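Local structure of transcriptional regulator (Vibrio vulnificus, 4IVN) at residues A101-I112 / F237-L246; K115-R123 / L218-A226. The protein is a transcriptional repressor, NanR, that regulates the genes of sialic acid catabolism and binds the sugar phosphate ManNAc-6P. All blocks are in the same frame, centred on the assembly; numbering follows the deposited sequence.

How the contacts relate
Contact 1 is buried and almost wholly apolar: helices 93-111 and 237-257 pack against each other where the second subunit also arrives. Contact 2 is only partly buried, setting helix 114-126 against 221-224, an outermost strand of the parallel sheet, with leucine and isoleucine packing on its inner side and a glutamate gripped by two arginines nearer the surface. The elements follow one another in pairs, since helix 93-111 leads into helix 114-126 and strand 221-224 precedes helix 237-257. With centres about 16 Å apart, the contacts meet where T108 OG1 lies 2.9 Å from A226 N, probably hydrogen-bonded, and where A225 packs on G242 and A243.

Contact 1: A101-I112 / F237-L246; sequences AVDSLQDTAKLI and FASKVGALLL
T108 sits against G242 in the tight part of this contact, its OG1 coming to 3.6 Å from G242 CA, a close approach made possible by the missing side chain. The threonine hydroxyl is turned back along its own helix and bonds to S104 O at 2.8 Å; that oxygen also takes T108 N, the two donors arriving from opposite faces of the carbonyl plane. With OG1 beside the backbone N (chi1 -63°), the methyl CG2 is left to meet L245 CD2 and L246 CD2. One turn earlier, S104 packs its CB on A238 O and V241 CG1, while its hydroxyl is held by R227, which on the outer side also forms a salt bridge with D107. The backbones are closest at A101 and A238, whose CA atoms are 4.5 Å apart, and there A101 CB touches the F237 ring obliquely, 3.5 Å from CE2.

The two helical segments run in roughly the same direction, 40° apart, with their axes 8.4 Å from each other at the nearest. Helix 237-257 follows the last strand of the SIS domain, so helix 93-111 is laid against the sugar-phosphate-binding fold, although the side chain of L246 is about 12 Å from a bound ManNAc-6P. L105 crosses V241 at about a right angle, its CD2 lying 3.9 Å from V241 CG2, and the same methyl reaches L245 CB. Both L105 and V241 also pack on their own counterparts in the second subunit, so this side of the helix pair belongs to the dimer interface.

From A101 and A238 the backbones diverge toward the looser C-terminal end, where the CA atoms of I112 and L246 are 8.1 Å apart; there I112 and L246 slide past each other in opposite directions, CG1 meeting CD2.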
# COMPACT_ATOMS: atom_id res chain seq x y z
N ALA A 101 8.62 4.83 9.68
CA ALA A 101 8.59 4.10 8.43
C ALA A 101 10.02 3.95 7.91
O ALA A 101 10.38 2.88 7.41
CB ALA A 101 7.66 4.81 7.42
N VAL A 102 10.86 4.99 8.07
CA VAL A 102 12.30 4.85 7.73
C VAL A 102 12.96 3.73 8.46
O VAL A 102 13.64 2.90 7.83
CB VAL A 102 13.10 6.15 7.91
CG1 VAL A 102 14.60 5.90 7.77
CG2 VAL A 102 12.65 7.14 6.82
N ASP A 103 12.74 3.67 9.78
CA ASP A 103 13.44 2.70 10.67
C ASP A 103 12.94 1.32 10.23
O ASP A 103 13.71 0.40 10.10
CB ASP A 103 13.06 2.87 12.16
CG ASP A 103 13.51 4.19 12.75
OD1 ASP A 103 14.40 4.81 12.19
OD2 ASP A 103 12.91 4.63 13.74
N SER A 104 11.64 1.20 10.02
CA SER A 104 11.12 -0.07 9.52
C SER A 104 11.67 -0.60 8.21
O SER A 104 11.83 -1.83 8.05
CB SER A 104 9.60 -0.02 9.46
OG SER A 104 9.21 -0.08 10.80
N LEU A 105 11.83 0.28 7.24
CA LEU A 105 12.44 -0.08 5.96
C LEU A 105 13.84 -0.54 6.18
O LEU A 105 14.26 -1.56 5.68
CB LEU A 105 12.40 1.12 5.00
CG LEU A 105 10.99 1.40 4.43
CD1 LEU A 105 11.00 2.81 3.85
CD2 LEU A 105 10.72 0.39 3.32
N GLN A 106 14.59 0.20 6.98
CA GLN A 106 15.98 -0.18 7.14
C GLN A 106 16.09 -1.49 7.91
O GLN A 106 16.85 -2.38 7.52
CB GLN A 106 16.75 0.93 7.81
CG GLN A 106 16.75 2.21 6.97
CD GLN A 106 17.40 3.37 7.70
OE1 GLN A 106 17.35 3.50 8.95
NE2 GLN A 106 18.03 4.22 6.93
N ASP A 107 15.31 -1.63 8.98
CA ASP A 107 15.25 -2.93 9.66
C ASP A 107 14.86 -4.09 8.77
O ASP A 107 15.49 -5.13 8.85
CB ASP A 107 14.33 -2.86 10.87
CG ASP A 107 14.90 -1.99 11.96
OD1 ASP A 107 16.10 -1.66 11.90
OD2 ASP A 107 14.15 -1.64 12.87
N THR A 108 13.81 -3.93 7.95
CA THR A 108 13.40 -4.97 7.00
C THR A 108 14.52 -5.35 6.00
O THR A 108 14.82 -6.55 5.80
CB THR A 108 12.09 -4.56 6.24
OG1 THR A 108 11.03 -4.42 7.20
CG2 THR A 108 11.66 -5.60 5.23
N ALA A 109 15.14 -4.33 5.41
CA ALA A 109 16.34 -4.53 4.58
C ALA A 109 17.41 -5.35 5.26
O ALA A 109 17.94 -6.21 4.60
CB ALA A 109 16.93 -3.22 4.02
N LYS A 110 17.74 -5.12 6.53
CA LYS A 110 18.83 -5.89 7.11
C LYS A 110 18.44 -7.33 7.32
O LYS A 110 19.27 -8.20 7.15
CB LYS A 110 19.34 -5.36 8.44
CG LYS A 110 19.63 -3.88 8.53
CD LYS A 110 19.44 -3.42 9.97
CE LYS A 110 20.26 -2.17 10.29
NZ LYS A 110 20.37 -2.02 11.78
N LEU A 111 17.18 -7.54 7.73
CA LEU A 111 16.58 -8.86 7.99
C LEU A 111 16.33 -9.73 6.77
O LEU A 111 16.13 -10.90 6.93
CB LEU A 111 15.17 -8.69 8.59
CG LEU A 111 14.88 -8.10 9.97
CD1 LEU A 111 13.35 -8.19 10.20
CD2 LEU A 111 15.68 -8.78 11.08
N ILE A 112 16.25 -9.16 5.57
CA ILE A 112 15.84 -9.97 4.40
C ILE A 112 16.78 -11.16 4.20
O ILE A 112 17.95 -11.03 4.25
CB ILE A 112 15.63 -9.13 3.10
CG1 ILE A 112 14.16 -8.69 3.02
CG2 ILE A 112 15.98 -9.93 1.85
CD1 ILE A 112 14.00 -7.33 2.36
N PHE A 237 1.53 1.84 9.65
CA PHE A 237 2.26 2.03 8.40
C PHE A 237 3.70 1.48 8.54
O PHE A 237 4.25 0.95 7.61
CB PHE A 237 2.21 3.52 8.05
CG PHE A 237 3.00 3.91 6.84
CD1 PHE A 237 2.84 3.26 5.61
CD2 PHE A 237 3.96 4.95 6.94
CE1 PHE A 237 3.56 3.68 4.48
CE2 PHE A 237 4.65 5.36 5.80
CZ PHE A 237 4.47 4.73 4.60
N ALA A 238 4.26 1.53 9.72
CA ALA A 238 5.59 1.00 9.87
C ALA A 238 5.63 -0.56 9.65
O ALA A 238 6.62 -1.09 9.13
CB ALA A 238 6.22 1.44 11.21
N SER A 239 4.53 -1.26 9.93
CA SER A 239 4.45 -2.70 9.62
C SER A 239 4.18 -2.96 8.12
O SER A 239 4.81 -3.85 7.51
CB SER A 239 3.36 -3.35 10.43
OG SER A 239 3.75 -3.25 11.77
N LYS A 240 3.32 -2.16 7.52
CA LYS A 240 2.98 -2.37 6.13
C LYS A 240 4.11 -1.92 5.20
O LYS A 240 4.28 -2.47 4.12
CB LYS A 240 1.70 -1.60 5.77
CG LYS A 240 0.42 -2.02 6.54
CD LYS A 240 0.04 -3.53 6.38
CE LYS A 240 0.43 -4.37 7.59
NZ LYS A 240 -0.17 -5.79 7.49
N VAL A 241 4.88 -0.93 5.61
CA VAL A 241 5.89 -0.40 4.71
C VAL A 241 6.95 -1.47 4.48
O VAL A 241 7.44 -1.63 3.37
CB VAL A 241 6.44 0.97 5.16
CG1 VAL A 241 7.49 0.80 6.25
CG2 VAL A 241 7.07 1.69 3.95
N GLY A 242 7.28 -2.25 5.49
CA GLY A 242 8.26 -3.29 5.21
C GLY A 242 7.72 -4.44 4.38
O GLY A 242 8.48 -5.05 3.62
N ALA A 243 6.42 -4.75 4.56
CA ALA A 243 5.72 -5.82 3.74
C ALA A 243 5.73 -5.37 2.26
O ALA A 243 6.11 -6.15 1.34
CB ALA A 243 4.32 -6.10 4.25
N LEU A 244 5.48 -4.07 2.03
CA LEU A 244 5.57 -3.56 0.66
C LEU A 244 6.98 -3.55 0.08
O LEU A 244 7.12 -3.85 -1.10
CB LEU A 244 4.96 -2.14 0.57
CG LEU A 244 3.48 -2.06 0.88
CD1 LEU A 244 3.10 -0.55 1.21
CD2 LEU A 244 2.55 -2.69 -0.20
N LEU A 245 8.00 -3.18 0.87
CA LEU A 245 9.40 -3.33 0.45
C LEU A 245 9.74 -4.79 -0.00
O LEU A 245 10.35 -4.99 -1.05
CB LEU A 245 10.31 -2.96 1.59
CG LEU A 245 11.81 -3.18 1.35
CD1 LEU A 245 12.31 -2.24 0.27
CD2 LEU A 245 12.62 -2.96 2.63
N LEU A 246 9.33 -5.79 0.77
CA LEU A 246 9.43 -7.21 0.30
C LEU A 246 8.84 -7.42 -1.08
O LEU A 246 9.48 -8.12 -1.91
CB LEU A 246 8.71 -8.22 1.23
CG LEU A 246 9.01 -8.26 2.72
CD1 LEU A 246 8.10 -9.32 3.38
CD2 LEU A 246 10.48 -8.45 3.05

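Contact 2: K115-R123 / L218-A226; sequences KSLARIVER and LSTEMLVAA
Charge comes first here: E221 reaches from the strand into a pair of arginines on the helix. R119 takes its carboxylate side-on, NH2 bonding to OE1 at 2.9 Å and NE to OE2 at 3.0 Å, both oxygens lying near the guanidinium plane. NH2 uses the syn lone pair of OE1, whereas NE meets OE2 on its syn side but 22° out of the carboxylate plane; the two flat groups are turned 33° apart. A bend in the arginine chain at chi3 folds the guanidinium back over S116 CA. R123, extended from CG to NE, adds a longer and weak bond from NE to OE2, and one face of its guanidinium rests on the methyl CG2 of T220, whose hydroxyl is bonded to V204. Two cations around one carboxylate would be expected to keep E221 ionised.

Water adds a second polar link. One molecule donates to S116 OG at 2.7 Å and to E221 OE1, and accepts from M222 N, joining helix, side chain and strand backbone. The serine hydroxyl is also bonded to D113.

In the parallel sheet of the SIS fold, 221-224 is an outermost strand, paired by its backbone with 204-208, and the helix segment 115-123 runs at 123° to the strand direction.

Apolar packing fills the inner side. I120 and L223 reach toward each other tip to tip, with I120 CD1 pressed to 3.4 Å from L223 CG, tighter than usual for two carbons. Further back, I120 CG1 slides past E221 CB at 3.6 Å, placing the aliphatic part of the glutamate on the isoleucine. L117 crosses L223 obliquely, their CD1 methyls 4.0 Å apart. Behind them helix 237-257 supplies V249 against L117 and L250 against I120.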
# COMPACT_ATOMS: atom_id res chain seq x y z
N LYS A 115 18.84 -15.82 0.57
CA LYS A 115 18.73 -17.21 0.09
C LYS A 115 17.24 -17.55 -0.17
O LYS A 115 16.96 -18.09 -1.21
CB LYS A 115 19.35 -18.27 1.05
CG LYS A 115 20.85 -18.13 1.33
CD LYS A 115 21.66 -18.16 0.02
CE LYS A 115 23.01 -18.87 0.15
NZ LYS A 115 23.67 -19.03 -1.21
N SER A 116 16.31 -17.22 0.75
CA SER A 116 14.89 -17.43 0.44
C SER A 116 14.41 -16.63 -0.73
O SER A 116 13.61 -17.11 -1.50
CB SER A 116 13.89 -17.08 1.60
OG SER A 116 14.17 -17.80 2.82
N LEU A 117 14.75 -15.33 -0.73
CA LEU A 117 14.36 -14.39 -1.75
C LEU A 117 14.71 -14.96 -3.15
O LEU A 117 13.83 -14.94 -4.06
CB LEU A 117 15.08 -13.04 -1.52
CG LEU A 117 14.76 -11.95 -2.56
CD1 LEU A 117 13.26 -11.62 -2.66
CD2 LEU A 117 15.60 -10.69 -2.32
N ALA A 118 15.97 -15.42 -3.34
CA ALA A 118 16.39 -15.98 -4.68
C ALA A 118 15.52 -17.17 -5.08
O ALA A 118 15.04 -17.26 -6.22
CB ALA A 118 17.89 -16.32 -4.71
N ARG A 119 15.24 -18.06 -4.11
CA ARG A 119 14.35 -19.11 -4.40
C ARG A 119 12.93 -18.65 -4.77
O ARG A 119 12.32 -19.24 -5.66
CB ARG A 119 14.27 -20.07 -3.24
CG ARG A 119 15.42 -21.03 -3.30
CD ARG A 119 15.05 -22.23 -2.44
NE ARG A 119 14.56 -21.81 -1.10
CZ ARG A 119 15.31 -21.48 -0.07
NH1 ARG A 119 16.67 -21.45 -0.19
NH2 ARG A 119 14.73 -21.17 1.07
N ILE A 120 12.42 -17.65 -4.06
CA ILE A 120 11.05 -17.16 -4.32
C ILE A 120 10.96 -16.55 -5.76
O ILE A 120 10.00 -16.75 -6.50
CB ILE A 120 10.62 -16.14 -3.22
CG1 ILE A 120 10.58 -16.87 -1.85
CG2 ILE A 120 9.29 -15.49 -3.60
CD1 ILE A 120 10.38 -15.96 -0.62
N VAL A 121 11.97 -15.79 -6.13
CA VAL A 121 12.07 -15.27 -7.51
C VAL A 121 11.94 -16.32 -8.55
O VAL A 121 11.16 -16.16 -9.52
CB VAL A 121 13.44 -14.65 -7.75
CG1 VAL A 121 13.60 -14.35 -9.28
CG2 VAL A 121 13.59 -13.37 -6.88
N GLU A 122 12.63 -17.45 -8.36
CA GLU A 122 12.57 -18.52 -9.33
C GLU A 122 11.18 -19.15 -9.39
O GLU A 122 10.67 -19.39 -10.47
CB GLU A 122 13.62 -19.58 -8.94
CG GLU A 122 14.23 -20.38 -10.07
CD GLU A 122 14.45 -19.56 -11.32
OE1 GLU A 122 14.98 -18.40 -11.23
OE2 GLU A 122 14.07 -20.11 -12.40
N ARG A 123 10.57 -19.38 -8.24
CA ARG A 123 9.14 -19.83 -8.22
C ARG A 123 8.19 -18.91 -9.01
O ARG A 123 7.38 -19.38 -9.80
CB ARG A 123 8.71 -19.99 -6.78
CG ARG A 123 9.53 -21.15 -6.13
CD ARG A 123 8.86 -21.74 -4.91
NE ARG A 123 9.68 -22.73 -4.17
CZ ARG A 123 9.57 -24.05 -4.29
NH1 ARG A 123 8.71 -24.59 -5.17
NH2 ARG A 123 10.31 -24.85 -3.49
N LEU A 218 2.57 -23.77 7.04
CA LEU A 218 1.87 -24.08 5.78
C LEU A 218 2.49 -23.29 4.67
O LEU A 218 1.75 -22.90 3.77
CB LEU A 218 0.37 -23.64 5.86
CG LEU A 218 -0.46 -24.18 7.02
CD1 LEU A 218 -1.64 -23.24 7.22
CD2 LEU A 218 -0.87 -25.62 6.71
N SER A 219 3.80 -23.01 4.76
CA SER A 219 4.51 -22.11 3.83
C SER A 219 5.69 -22.82 3.22
O SER A 219 6.44 -23.48 3.97
CB SER A 219 5.03 -20.88 4.58
OG SER A 219 3.96 -20.11 5.07
N THR A 220 5.82 -22.77 1.90
CA THR A 220 6.98 -23.35 1.21
C THR A 220 8.17 -22.42 1.48
O THR A 220 9.29 -22.87 1.60
CB THR A 220 6.73 -23.57 -0.31
OG1 THR A 220 5.47 -24.25 -0.49
CG2 THR A 220 7.78 -24.45 -1.01
N GLU A 221 7.94 -21.10 1.43
CA GLU A 221 8.93 -20.09 1.70
C GLU A 221 8.30 -18.95 2.53
O GLU A 221 7.08 -18.79 2.51
CB GLU A 221 9.40 -19.44 0.38
CG GLU A 221 9.84 -20.42 -0.75
CD GLU A 221 11.22 -21.10 -0.59
OE1 GLU A 221 11.93 -20.79 0.41
OE2 GLU A 221 11.60 -21.95 -1.51
N MET A 222 9.11 -18.11 3.17
CA MET A 222 8.54 -16.97 3.90
C MET A 222 9.45 -15.76 3.69
O MET A 222 10.65 -15.92 3.66
CB MET A 222 8.59 -17.22 5.42
CG MET A 222 7.35 -17.84 6.04
SD MET A 222 6.94 -17.05 7.64
CE MET A 222 5.26 -17.64 7.83
N LEU A 223 8.89 -14.57 3.59
CA LEU A 223 9.73 -13.35 3.66
C LEU A 223 9.10 -12.63 4.84
O LEU A 223 7.91 -12.64 4.96
CB LEU A 223 9.64 -12.52 2.39
CG LEU A 223 10.37 -13.06 1.16
CD1 LEU A 223 10.37 -12.03 0.04
CD2 LEU A 223 11.79 -13.53 1.48
N VAL A 224 9.94 -12.11 5.73
CA VAL A 224 9.51 -11.52 6.99
C VAL A 224 9.87 -10.06 7.04
O VAL A 224 11.02 -9.71 6.97
CB VAL A 224 10.15 -12.31 8.17
CG1 VAL A 224 9.89 -11.60 9.52
CG2 VAL A 224 9.61 -13.75 8.13
N ALA A 225 8.90 -9.19 7.18
CA ALA A 225 9.15 -7.73 7.33
C ALA A 225 9.28 -7.41 8.83
O ALA A 225 8.72 -8.16 9.67
CB ALA A 225 7.88 -6.99 6.72
N ALA A 226 9.96 -6.30 9.19
CA ALA A 226 10.09 -5.86 10.55
C ALA A 226 8.80 -5.34 11.11
O ALA A 226 7.80 -5.19 10.41
CB ALA A 226 11.20 -4.80 10.66
O HOH W 1 11.88 -19.16 2.97